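Local coordinates for holo-[acyl-carrier-protein] synthase (Neisseria meningitidis FAM18, PDB 5SUV) that belongs to the 4'-phosphopantetheinyl transferase superfamily and binds coenzyme A in pockets formed between the subunits of a trimeric assembly, at residues 21-24 / 29-32; 34-39 / 55-60; 62-67 / 96-101. All blocks are in the same frame, centred on the assembly; numbering follows the deposited sequence.

Interaction 1: 21-24 / 29-32; sequences KKFG and GRIL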
loop_
_atom_site.group_PDB
_atom_site.type_symbol
_atom_site.label_atom_id
_atom_site.label_comp_id
_atom_site.label_asym_id
_atom_site.label_seq_id
_atom_site.Cartn_x
_atom_site.Cartn_y
_atom_site.Cartn_z
ATOM N N LYS A 21 -20.585 -15.456 -9.728
ATOM C CA LYS A 21 -21.996 -15.768 -9.919
ATOM C C LYS A 21 -22.437 -15.489 -11.348
ATOM O O LYS A 21 -23.190 -16.277 -11.933
ATOM C CB LYS A 21 -22.847 -14.973 -8.931
ATOM C CG LYS A 21 -24.327 -15.349 -8.955
ATOM C CD LYS A 21 -25.100 -14.611 -7.866
ATOM C CE LYS A 21 -26.577 -14.936 -7.897
ATOM N NZ LYS A 21 -27.301 -14.176 -6.835
ATOM N N LYS A 22 -21.985 -14.378 -11.930
ATOM C CA LYS A 22 -22.416 -14.035 -13.281
ATOM C C LYS A 22 -21.744 -14.926 -14.321
ATOM O O LYS A 22 -22.402 -15.427 -15.238
ATOM C CB LYS A 22 -22.123 -12.565 -13.578
ATOM C CG LYS A 22 -22.524 -12.170 -14.989
ATOM C CD LYS A 22 -22.430 -10.671 -15.243
ATOM C CE LYS A 22 -22.910 -10.346 -16.658
ATOM N NZ LYS A 22 -22.841 -8.899 -17.003
ATOM N N PHE A 23 -20.435 -15.125 -14.200
ATOM C CA PHE A 23 -19.674 -15.855 -15.200
ATOM C C PHE A 23 -19.396 -17.302 -14.810
ATOM O O PHE A 23 -18.882 -18.061 -15.637
ATOM C CB PHE A 23 -18.347 -15.129 -15.467
ATOM C CG PHE A 23 -18.520 -13.721 -15.976
ATOM C CD1 PHE A 23 -18.728 -13.480 -17.325
ATOM C CD2 PHE A 23 -18.476 -12.639 -15.108
ATOM C CE1 PHE A 23 -18.890 -12.190 -17.799
ATOM C CE2 PHE A 23 -18.638 -11.345 -15.580
ATOM C CZ PHE A 23 -18.845 -11.122 -16.925
ATOM N N GLY A 24 -19.732 -17.710 -13.590
ATOM C CA GLY A 24 -19.413 -19.067 -13.183
ATOM C C GLY A 24 -17.915 -19.295 -13.184
ATOM O O GLY A 24 -17.123 -18.393 -12.890
ATOM N N GLY A 29 -11.270 -19.027 -14.885
ATOM C CA GLY A 29 -10.554 -19.411 -16.086
ATOM C C GLY A 29 -9.955 -18.235 -16.820
ATOM O O GLY A 29 -9.002 -18.411 -17.588
ATOM N N ARG A 30 -10.481 -17.037 -16.591
ATOM C CA ARG A 30 -9.966 -15.851 -17.242
ATOM C C ARG A 30 -8.824 -15.220 -16.451
ATOM O O ARG A 30 -7.904 -14.652 -17.056
ATOM C CB ARG A 30 -11.115 -14.856 -17.457
ATOM C CG ARG A 30 -10.764 -13.621 -18.276
ATOM C CD ARG A 30 -12.007 -12.847 -18.720
ATOM N NE ARG A 30 -12.793 -13.583 -19.716
ATOM C CZ ARG A 30 -13.957 -14.192 -19.487
ATOM N NH1 ARG A 30 -14.519 -14.167 -18.283
ATOM N NH2 ARG A 30 -14.571 -14.832 -20.476
ATOM N N ILE A 31 -8.839 -15.351 -15.118
ATOM C CA ILE A 31 -7.930 -14.620 -14.240
ATOM C C ILE A 31 -6.711 -15.447 -13.859
ATOM O O ILE A 31 -5.617 -14.904 -13.679
ATOM C CB ILE A 31 -8.665 -14.167 -12.964
ATOM C CG1 ILE A 31 -9.887 -13.335 -13.331
ATOM C CG2 ILE A 31 -7.728 -13.388 -12.057
ATOM C CD1 ILE A 31 -9.618 -12.191 -14.225
ATOM N N LEU A 32 -6.883 -16.755 -13.726
ATOM C CA LEU A 32 -5.807 -17.611 -13.251
ATOM C C LEU A 32 -4.961 -18.105 -14.420
ATOM O O LEU A 32 -5.467 -18.302 -15.527
ATOM C CB LEU A 32 -6.356 -18.815 -12.502
ATOM C CG LEU A 32 -7.252 -18.494 -11.310
ATOM C CD1 LEU A 32 -7.712 -19.782 -10.677
ATOM C CD2 LEU A 32 -6.510 -17.598 -10.305
#

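Interaction 2: 34-39 / 55-60; sequences PEELLE and AAKEAF. With COA (coenzyme A), chain D.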
loop_
_atom_site.group_PDB
_atom_site.type_symbol
_atom_site.label_atom_id
_atom_site.label_comp_id
_atom_site.label_asym_id
_atom_site.label_seq_id
_atom_site.Cartn_x
_atom_site.Cartn_y
_atom_site.Cartn_z
ATOM N N PRO A 34 -2.777 -21.087 -16.346
ATOM C CA PRO A 34 -2.971 -22.542 -16.430
ATOM C C PRO A 34 -2.444 -23.287 -15.215
ATOM O O PRO A 34 -3.063 -24.262 -14.777
ATOM C CB PRO A 34 -2.200 -22.920 -17.702
ATOM C CG PRO A 34 -2.184 -21.686 -18.518
ATOM C CD PRO A 34 -2.131 -20.539 -17.548
ATOM N N GLU A 35 -1.331 -22.833 -14.636
ATOM C CA GLU A 35 -0.772 -23.495 -13.462
ATOM C C GLU A 35 -1.680 -23.312 -12.255
ATOM O O GLU A 35 -2.026 -24.281 -11.564
ATOM C CB GLU A 35 0.622 -22.938 -13.156
ATOM C CG GLU A 35 1.654 -23.150 -14.257
ATOM C CD GLU A 35 1.573 -22.124 -15.378
ATOM O OE1 GLU A 35 0.816 -21.140 -15.255
ATOM O OE2 GLU A 35 2.273 -22.310 -16.397
ATOM N N GLU A 36 -2.072 -22.069 -11.981
ATOM C CA GLU A 36 -2.961 -21.813 -10.857
ATOM C C GLU A 36 -4.296 -22.512 -11.048
ATOM O O GLU A 36 -4.924 -22.943 -10.075
ATOM C CB GLU A 36 -3.179 -20.316 -10.695
ATOM C CG GLU A 36 -1.963 -19.547 -10.249
ATOM C CD GLU A 36 -2.153 -18.063 -10.411
ATOM O OE1 GLU A 36 -2.900 -17.649 -11.320
ATOM O OE2 GLU A 36 -1.557 -17.312 -9.636
ATOM N N LEU A 37 -4.761 -22.603 -12.297
ATOM C CA LEU A 37 -6.081 -23.158 -12.565
ATOM C C LEU A 37 -6.141 -24.635 -12.214
ATOM O O LEU A 37 -7.213 -25.151 -11.880
ATOM C CB LEU A 37 -6.447 -22.935 -14.037
ATOM C CG LEU A 37 -7.879 -23.264 -14.462
ATOM C CD1 LEU A 37 -8.889 -22.440 -13.669
ATOM C CD2 LEU A 37 -8.053 -23.027 -15.955
ATOM N N LEU A 38 -5.004 -25.329 -12.279
ATOM C CA LEU A 38 -4.977 -26.749 -11.955
ATOM C C LEU A 38 -5.040 -26.991 -10.454
ATOM O O LEU A 38 -5.613 -27.998 -10.026
ATOM C CB LEU A 38 -3.718 -27.392 -12.542
ATOM C CG LEU A 38 -3.641 -27.407 -14.070
ATOM C CD1 LEU A 38 -2.273 -27.884 -14.533
ATOM C CD2 LEU A 38 -4.735 -28.286 -14.656
ATOM N N GLU A 39 -4.470 -26.089 -9.650
ATOM C CA GLU A 39 -4.481 -26.224 -8.200
ATOM C C GLU A 39 -5.652 -25.504 -7.544
ATOM O O GLU A 39 -5.859 -25.664 -6.336
ATOM C CB GLU A 39 -3.171 -25.693 -7.602
ATOM C CG GLU A 39 -2.976 -24.191 -7.765
ATOM C CD GLU A 39 -1.760 -23.666 -7.023
ATOM O OE1 GLU A 39 -1.084 -24.465 -6.342
ATOM O OE2 GLU A 39 -1.484 -22.448 -7.119
ATOM N N ALA A 55 -6.142 -9.280 -7.137
ATOM C CA ALA A 55 -5.505 -8.051 -6.668
ATOM C C ALA A 55 -4.024 -8.025 -7.031
ATOM O O ALA A 55 -3.498 -6.992 -7.450
ATOM C CB ALA A 55 -5.663 -7.891 -5.157
ATOM N N ALA A 56 -3.335 -9.153 -6.853
ATOM C CA ALA A 56 -1.900 -9.195 -7.114
ATOM C C ALA A 56 -1.609 -8.983 -8.594
ATOM O O ALA A 56 -0.662 -8.281 -8.955
ATOM C CB ALA A 56 -1.330 -10.533 -6.642
ATOM N N LYS A 57 -2.409 -9.587 -9.465
ATOM C CA LYS A 57 -2.188 -9.392 -10.894
ATOM C C LYS A 57 -2.493 -7.958 -11.304
ATOM O O LYS A 57 -1.765 -7.357 -12.100
ATOM C CB LYS A 57 -3.041 -10.376 -11.680
ATOM C CG LYS A 57 -2.728 -11.821 -11.348
ATOM C CD LYS A 57 -3.803 -12.749 -11.875
ATOM C CE LYS A 57 -3.618 -14.186 -11.372
ATOM N NZ LYS A 57 -3.007 -15.073 -12.419
ATOM N N GLU A 58 -3.563 -7.376 -10.765
ATOM C CA GLU A 58 -3.855 -6.000 -11.121
ATOM C C GLU A 58 -2.763 -5.061 -10.617
ATOM O O GLU A 58 -2.363 -4.138 -11.333
ATOM C CB GLU A 58 -5.228 -5.593 -10.586
ATOM C CG GLU A 58 -6.376 -6.279 -11.296
ATOM C CD GLU A 58 -7.693 -5.534 -11.155
ATOM O OE1 GLU A 58 -8.464 -5.484 -12.140
ATOM O OE2 GLU A 58 -7.958 -4.999 -10.056
ATOM N N ALA A 59 -2.265 -5.276 -9.391
ATOM C CA ALA A 59 -1.208 -4.410 -8.886
ATOM C C ALA A 59 0.060 -4.604 -9.697
ATOM O O ALA A 59 0.783 -3.640 -9.966
ATOM C CB ALA A 59 -0.932 -4.669 -7.411
ATOM N N PHE A 60 0.349 -5.847 -10.100
ATOM C CA PHE A 60 1.486 -6.082 -10.982
ATOM C C PHE A 60 1.359 -5.258 -12.260
ATOM O O PHE A 60 2.292 -4.557 -12.668
ATOM C CB PHE A 60 1.598 -7.577 -11.308
ATOM C CG PHE A 60 2.755 -7.904 -12.233
ATOM C CD1 PHE A 60 2.628 -7.752 -13.602
ATOM C CD2 PHE A 60 3.958 -8.348 -11.719
ATOM C CE1 PHE A 60 3.685 -8.048 -14.456
ATOM C CE2 PHE A 60 5.022 -8.642 -12.559
ATOM C CZ PHE A 60 4.881 -8.484 -13.930
HETATM N N1A COA D . -0.281 1.781 -15.346
HETATM C C2A COA D . -0.472 1.976 -14.021
HETATM N N3A COA D . -1.606 2.320 -13.423
HETATM C C4A COA D . -2.677 2.496 -14.276
HETATM C C5A COA D . -2.648 2.336 -15.699
HETATM C C6A COA D . -1.364 1.965 -16.163
HETATM N N6A COA D . -1.161 1.806 -17.416
HETATM N N7A COA D . -3.811 2.576 -16.250
HETATM C C8A COA D . -4.553 2.874 -15.206
HETATM N N9A COA D . -3.918 2.831 -14.013
HETATM C C1B COA D . -4.427 3.152 -12.653
HETATM C C2B COA D . -5.029 4.632 -12.657
HETATM O O2B COA D . -4.558 5.369 -11.606
HETATM C C3B COA D . -6.543 4.265 -12.493
HETATM O O3B COA D . -7.232 5.143 -11.810
HETATM P P3B COA D . -7.383 6.778 -12.471
HETATM O O7A COA D . -7.568 6.585 -13.822
HETATM O O8A COA D . -6.072 7.406 -12.113
HETATM O O9A COA D . -8.544 7.225 -11.739
HETATM C C4B COA D . -6.379 3.006 -11.627
HETATM O O4B COA D . -5.405 2.274 -12.268
HETATM C C5B COA D . -7.650 2.169 -11.461
HETATM O O5B COA D . -7.365 1.160 -10.567
HETATM P P1A COA D . -8.654 0.362 -10.034
HETATM O O1A COA D . -9.550 1.252 -9.424
HETATM O O2A COA D . -8.105 -0.860 -9.367
HETATM O O3A COA D . -9.371 0.088 -11.506
HETATM P P2A COA D . -9.500 -1.359 -12.124
HETATM O O4A COA D . -10.253 -1.147 -13.291
HETATM O O5A COA D . -9.814 -2.372 -11.062
HETATM O O6A COA D . -7.956 -1.855 -12.675
HETATM C CBP COA D . -6.492 -1.790 -14.541
HETATM C CCP COA D . -7.461 -1.026 -13.578
HETATM C CDP COA D . -5.318 -0.911 -14.798
HETATM C CEP COA D . -5.997 -3.119 -14.034
HETATM C CAP COA D . -7.251 -2.001 -15.794
HETATM O OAP COA D . -7.535 -0.774 -16.378
HETATM C C9P COA D . -6.520 -2.822 -16.811
HETATM O O9P COA D . -5.575 -2.382 -17.367
HETATM N N8P COA D . -6.981 -4.081 -17.127
HETATM C C7P COA D . -8.139 -4.663 -16.508
HETATM C C6P COA D . -9.003 -5.283 -17.620
HETATM C C5P COA D . -9.594 -6.533 -17.080
HETATM O O5P COA D . -9.205 -7.615 -17.394
HETATM N N4P COA D . -10.644 -6.411 -16.184
HETATM C C3P COA D . -11.217 -7.621 -15.585
HETATM C C2P COA D . -11.807 -8.543 -16.617
HETATM S S1P COA D . -12.240 -10.049 -15.769
#

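Interaction 3: 62-67 / 96-101; sequences KAVGTG and SKWLEE. With COA (coenzyme A), chain D.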
loop_
_atom_site.group_PDB
_atom_site.type_symbol
_atom_site.label_atom_id
_atom_site.label_comp_id
_atom_site.label_asym_id
_atom_site.label_seq_id
_atom_site.Cartn_x
_atom_site.Cartn_y
_atom_site.Cartn_z
ATOM N N LYS A 62 -0.187 -2.631 -12.918
ATOM C CA LYS A 62 0.032 -1.220 -12.665
ATOM C C LYS A 62 1.504 -0.921 -12.414
ATOM O O LYS A 62 2.019 0.109 -12.852
ATOM C CB LYS A 62 -0.794 -0.791 -11.468
ATOM C CG LYS A 62 -2.293 -0.820 -11.689
ATOM C CD LYS A 62 -2.997 -0.370 -10.436
ATOM C CE LYS A 62 -4.468 -0.568 -10.561
ATOM N NZ LYS A 62 -5.152 -0.317 -9.288
ATOM N N ALA A 63 2.176 -1.784 -11.656
ATOM C CA ALA A 63 3.567 -1.533 -11.306
ATOM C C ALA A 63 4.481 -1.544 -12.523
ATOM O O ALA A 63 5.559 -0.950 -12.480
ATOM C CB ALA A 63 4.043 -2.582 -10.297
ATOM N N VAL A 64 4.107 -2.252 -13.588
ATOM C CA VAL A 64 4.903 -2.226 -14.804
ATOM C C VAL A 64 4.347 -1.225 -15.810
ATOM O O VAL A 64 4.830 -1.150 -16.947
ATOM C CB VAL A 64 5.077 -3.634 -15.414
ATOM C CG1 VAL A 64 5.770 -4.567 -14.421
ATOM C CG2 VAL A 64 3.764 -4.262 -15.841
ATOM N N GLY A 65 3.374 -0.416 -15.403
ATOM C CA GLY A 65 3.023 0.771 -16.157
ATOM C C GLY A 65 2.102 0.565 -17.337
ATOM O O GLY A 65 1.856 1.523 -18.076
ATOM N N THR A 66 1.553 -0.639 -17.518
ATOM C CA THR A 66 0.802 -0.967 -18.714
ATOM C C THR A 66 -0.667 -1.246 -18.475
ATOM O O THR A 66 -1.452 -1.129 -19.415
ATOM C CB THR A 66 1.395 -2.215 -19.384
ATOM O OG1 THR A 66 1.387 -3.290 -18.445
ATOM C CG2 THR A 66 2.804 -1.961 -19.835
ATOM N N GLY A 67 -1.045 -1.650 -17.273
ATOM C CA GLY A 67 -2.320 -2.268 -17.061
ATOM C C GLY A 67 -2.280 -3.615 -17.755
ATOM O O GLY A 67 -1.230 -4.069 -18.233
ATOM N N SER A 96 8.133 -13.098 -18.996
ATOM C CA SER A 96 9.543 -13.137 -18.614
ATOM C C SER A 96 10.398 -12.403 -19.640
ATOM O O SER A 96 11.266 -11.596 -19.283
ATOM C CB SER A 96 10.022 -14.594 -18.471
ATOM O OG SER A 96 9.463 -15.194 -17.321
ATOM N N LYS A 97 10.153 -12.662 -20.921
ATOM C CA LYS A 97 10.922 -12.019 -21.982
ATOM C C LYS A 97 10.699 -10.507 -21.988
ATOM O O LYS A 97 11.654 -9.731 -22.080
ATOM C CB LYS A 97 10.549 -12.631 -23.332
ATOM C CG LYS A 97 11.329 -12.034 -24.498
ATOM C CD LYS A 97 10.836 -12.546 -25.836
ATOM C CE LYS A 97 11.678 -11.999 -26.981
ATOM N NZ LYS A 97 13.089 -12.452 -26.889
ATOM N N TRP A 98 9.443 -10.068 -21.862
ATOM C CA TRP A 98 9.173 -8.633 -21.845
ATOM C C TRP A 98 9.848 -7.965 -20.650
ATOM O O TRP A 98 10.477 -6.912 -20.791
ATOM C CB TRP A 98 7.665 -8.372 -21.819
ATOM C CG TRP A 98 7.272 -6.906 -21.892
ATOM C CD1 TRP A 98 7.198 -6.136 -23.010
ATOM C CD2 TRP A 98 6.887 -6.066 -20.802
ATOM N NE1 TRP A 98 6.796 -4.860 -22.689
ATOM C CE2 TRP A 98 6.601 -4.791 -21.333
ATOM C CE3 TRP A 98 6.770 -6.263 -19.427
ATOM C CZ2 TRP A 98 6.193 -3.717 -20.528
ATOM C CZ3 TRP A 98 6.376 -5.202 -18.638
ATOM C CH2 TRP A 98 6.090 -3.951 -19.190
ATOM N N LEU A 99 9.750 -8.569 -19.464
ATOM C CA LEU A 99 10.387 -7.978 -18.295
ATOM C C LEU A 99 11.881 -7.800 -18.538
ATOM O O LEU A 99 12.448 -6.751 -18.206
ATOM C CB LEU A 99 10.134 -8.846 -17.061
ATOM C CG LEU A 99 8.671 -8.888 -16.587
ATOM C CD1 LEU A 99 8.476 -9.978 -15.530
ATOM C CD2 LEU A 99 8.231 -7.550 -16.038
ATOM N N GLU A 100 12.515 -8.801 -19.146
ATOM C CA GLU A 100 13.945 -8.728 -19.440
ATOM C C GLU A 100 14.242 -7.613 -20.435
ATOM O O GLU A 100 15.201 -6.854 -20.252
ATOM C CB GLU A 100 14.441 -10.077 -19.977
ATOM C CG GLU A 100 15.956 -10.190 -20.026
ATOM C CD GLU A 100 16.441 -11.584 -20.385
ATOM O OE1 GLU A 100 15.694 -12.330 -21.057
ATOM O OE2 GLU A 100 17.573 -11.934 -19.989
ATOM N N GLU A 101 13.434 -7.504 -21.498
ATOM C CA GLU A 101 13.598 -6.409 -22.455
ATOM C C GLU A 101 13.479 -5.055 -21.778
ATOM O O GLU A 101 14.186 -4.105 -22.134
ATOM C CB GLU A 101 12.553 -6.506 -23.566
ATOM C CG GLU A 101 12.741 -7.667 -24.530
ATOM C CD GLU A 101 11.595 -7.799 -25.531
ATOM O OE1 GLU A 101 10.510 -7.218 -25.299
ATOM O OE2 GLU A 101 11.777 -8.496 -26.554
HETATM N N1A COA D . -0.281 1.781 -15.346
HETATM C C2A COA D . -0.472 1.976 -14.021
HETATM N N3A COA D . -1.606 2.320 -13.423
HETATM C C4A COA D . -2.677 2.496 -14.276
HETATM C C5A COA D . -2.648 2.336 -15.699
HETATM C C6A COA D . -1.364 1.965 -16.163
HETATM N N6A COA D . -1.161 1.806 -17.416
HETATM N N7A COA D . -3.811 2.576 -16.250
HETATM C C8A COA D . -4.553 2.874 -15.206
HETATM N N9A COA D . -3.918 2.831 -14.013
HETATM C C1B COA D . -4.427 3.152 -12.653
HETATM C C2B COA D . -5.029 4.632 -12.657
HETATM O O2B COA D . -4.558 5.369 -11.606
HETATM C C3B COA D . -6.543 4.265 -12.493
HETATM O O3B COA D . -7.232 5.143 -11.810
HETATM P P3B COA D . -7.383 6.778 -12.471
HETATM O O7A COA D . -7.568 6.585 -13.822
HETATM O O8A COA D . -6.072 7.406 -12.113
HETATM O O9A COA D . -8.544 7.225 -11.739
HETATM C C4B COA D . -6.379 3.006 -11.627
HETATM O O4B COA D . -5.405 2.274 -12.268
HETATM C C5B COA D . -7.650 2.169 -11.461
HETATM O O5B COA D . -7.365 1.160 -10.567
HETATM P P1A COA D . -8.654 0.362 -10.034
HETATM O O1A COA D . -9.550 1.252 -9.424
HETATM O O2A COA D . -8.105 -0.860 -9.367
HETATM O O3A COA D . -9.371 0.088 -11.506
HETATM P P2A COA D . -9.500 -1.359 -12.124
HETATM O O4A COA D . -10.253 -1.147 -13.291
HETATM O O5A COA D . -9.814 -2.372 -11.062
HETATM O O6A COA D . -7.956 -1.855 -12.675
HETATM C CBP COA D . -6.492 -1.790 -14.541
HETATM C CCP COA D . -7.461 -1.026 -13.578
HETATM C CDP COA D . -5.318 -0.911 -14.798
HETATM C CEP COA D . -5.997 -3.119 -14.034
HETATM C CAP COA D . -7.251 -2.001 -15.794
HETATM O OAP COA D . -7.535 -0.774 -16.378
HETATM C C9P COA D . -6.520 -2.822 -16.811
HETATM O O9P COA D . -5.575 -2.382 -17.367
HETATM N N8P COA D . -6.981 -4.081 -17.127
HETATM C C7P COA D . -8.139 -4.663 -16.508
HETATM C C6P COA D . -9.003 -5.283 -17.620
HETATM C C5P COA D . -9.594 -6.533 -17.080
HETATM O O5P COA D . -9.205 -7.615 -17.394
HETATM N N4P COA D . -10.644 -6.411 -16.184
HETATM C C3P COA D . -11.217 -7.621 -15.585
HETATM C C2P COA D . -11.807 -8.543 -16.617
HETATM S S1P COA D . -12.240 -10.049 -15.769
#

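Interaction 1: 21-24 / 29-32
Phe23 and Arg30 make the one approach between these two helix ends, and it is a slack one: Phe23 CD1 and Arg30 NH1 stand 4.4 Å apart, with only 48 Å² buried over both sides. The guanidinium meets the ring obliquely, so the geometry supports neither a stack nor a hydrogen bond. Arg30 gets there because its chain leaves the backbone extended, CG opposite the backbone N (chi1 -173°), and then bends at chi3 (-69°), bringing NH1 toward CD1 of the ring. Both residues are exposed. Within its own helix, Lys22 CG lies over one face of the Phe23 ring, off its centre, 4.0 Å from the plane. The motif is a pair of consecutive helices, 13-23 and 25-31. Gly24, with positive phi (62°), is where the chain leaves the first helix; helix 25-31 follows directly. The well-packed part belongs to the two residues after Arg30, Ile31 and Leu32, which are buried: Ile31 touches Phe54 and Phe74, while Leu32 lies against Tyr49, Leu50 and Arg53 of helix 46-63. Ile31 borders coenzyme A, and the side chain of the exposed Arg30 also comes within about 4 Å of a bound coenzyme A.

Interaction 2: 34-39 / 55-60
Glu36 reaches Lys57 across a gap that the backbones leave wide, their nearest CA atoms, those of these two residues, being 12.4 Å apart. Helix 34-39 starts at Pro34, two residues before the glutamate that carries the contact. At Glu36 the chain runs out straight beyond CG (chi2 167°) and meets the lysine coming from the opposite direction. Glu36 OE1 offers its syn lone pair to Lys57 NZ at 2.8 Å, a salt bridge between two buried residues, while OE2 stays 3.9 Å from the same NZ. The carboxylate is fixed through both oxygens, since OE1 also receives Thr33 N and OE2 receives Ile79 N. The ammonium turns away from an extended chain at chi4 (-102°) and is shared with the carbonyls of Ile31, Phe74 and Ile77; such a cage would be expected to favour the charged lysine. On helix 46-63 the residue after Lys57, Glu58, lines the coenzyme A pocket; its OE2 lies 3.4 Å from COA O5A, without a hydrogen bond between them. The pattern is that of a buried salt bridge tying a short helix to a long one, on the helix that carries Glu58 of the coenzyme A pocket.

Interaction 3: 62-67 / 96-101
Trp98 points the six-membered end of its indole at the turn 64-66, and two residues of that turn receive it differently. CG lies opposite the backbone N (chi1 -176°), which carries the ring away from helix 93-102 toward the other segment. Val64 slants across its outer end, with CB 3.8 Å from Trp98 CZ3 and CG2 close to the same atom. Val64 O comes to the edge, in the plane of the ring, 3.8 Å from Trp98 CH2. The Thr66 side chain runs toward the tryptophan, against the direction of the Trp98 side chain, its methyl CG2 3.9 Å from Trp98 CZ2 and at an oblique angle to the ring. Leu99, one residue on, meets Val64 roughly at a right angle: its CB leaves to one side, but CD2 swings in to 4.2 Å from Val64 CG1. No hydrogen bond crosses; apart from Val64 O, the contact is made by apolar groups, extended by Ile104 beside Val64 and Leu99 and by Val72 beside Thr66 and Trp98.

The turn is a Schellman motif closing helix 46-63, with Gly65 at C-prime (phi 82°), Thr66 N bonding to Ala61 O and Gly65 N to Lys62 O. The side chain of Thr66 adds a bond from OG1 to Gly67 O, 2.7 Å, in the carbonyl plane. Away from the tryptophan, the same turn faces coenzyme A. COA N6A donates to Gly65 O at 3.1 Å, nearly straight at 163°, and Lys62, extended along the ligand, gives NZ to COA O5B and O2A. That ammonium also bonds to Thr8 O and to Met111 O of the second subunit.

Interactions 1 and 2 are neighbours, centres 12 Å apart: helix 25-31 is followed by helix 34-39, and the two contacts touch where Ile31 O lies 2.9 Å from Lys57 NZ. Interactions 2 and 3 share helix 46-63, with centres 16 Å apart and Phe60 CZ 4.1 Å from Leu99 CD2. Interactions 1 and 3 do not touch, their nearest atoms being about 12 Å apart. All three reach the coenzyme A site: Ile31 borders it from 29-32, Glu58 lies beside O5A, and 62-67 holds the adenine and a phosphate oxygen. Lys52, His81 and other residues of the second subunit also bond the ligand.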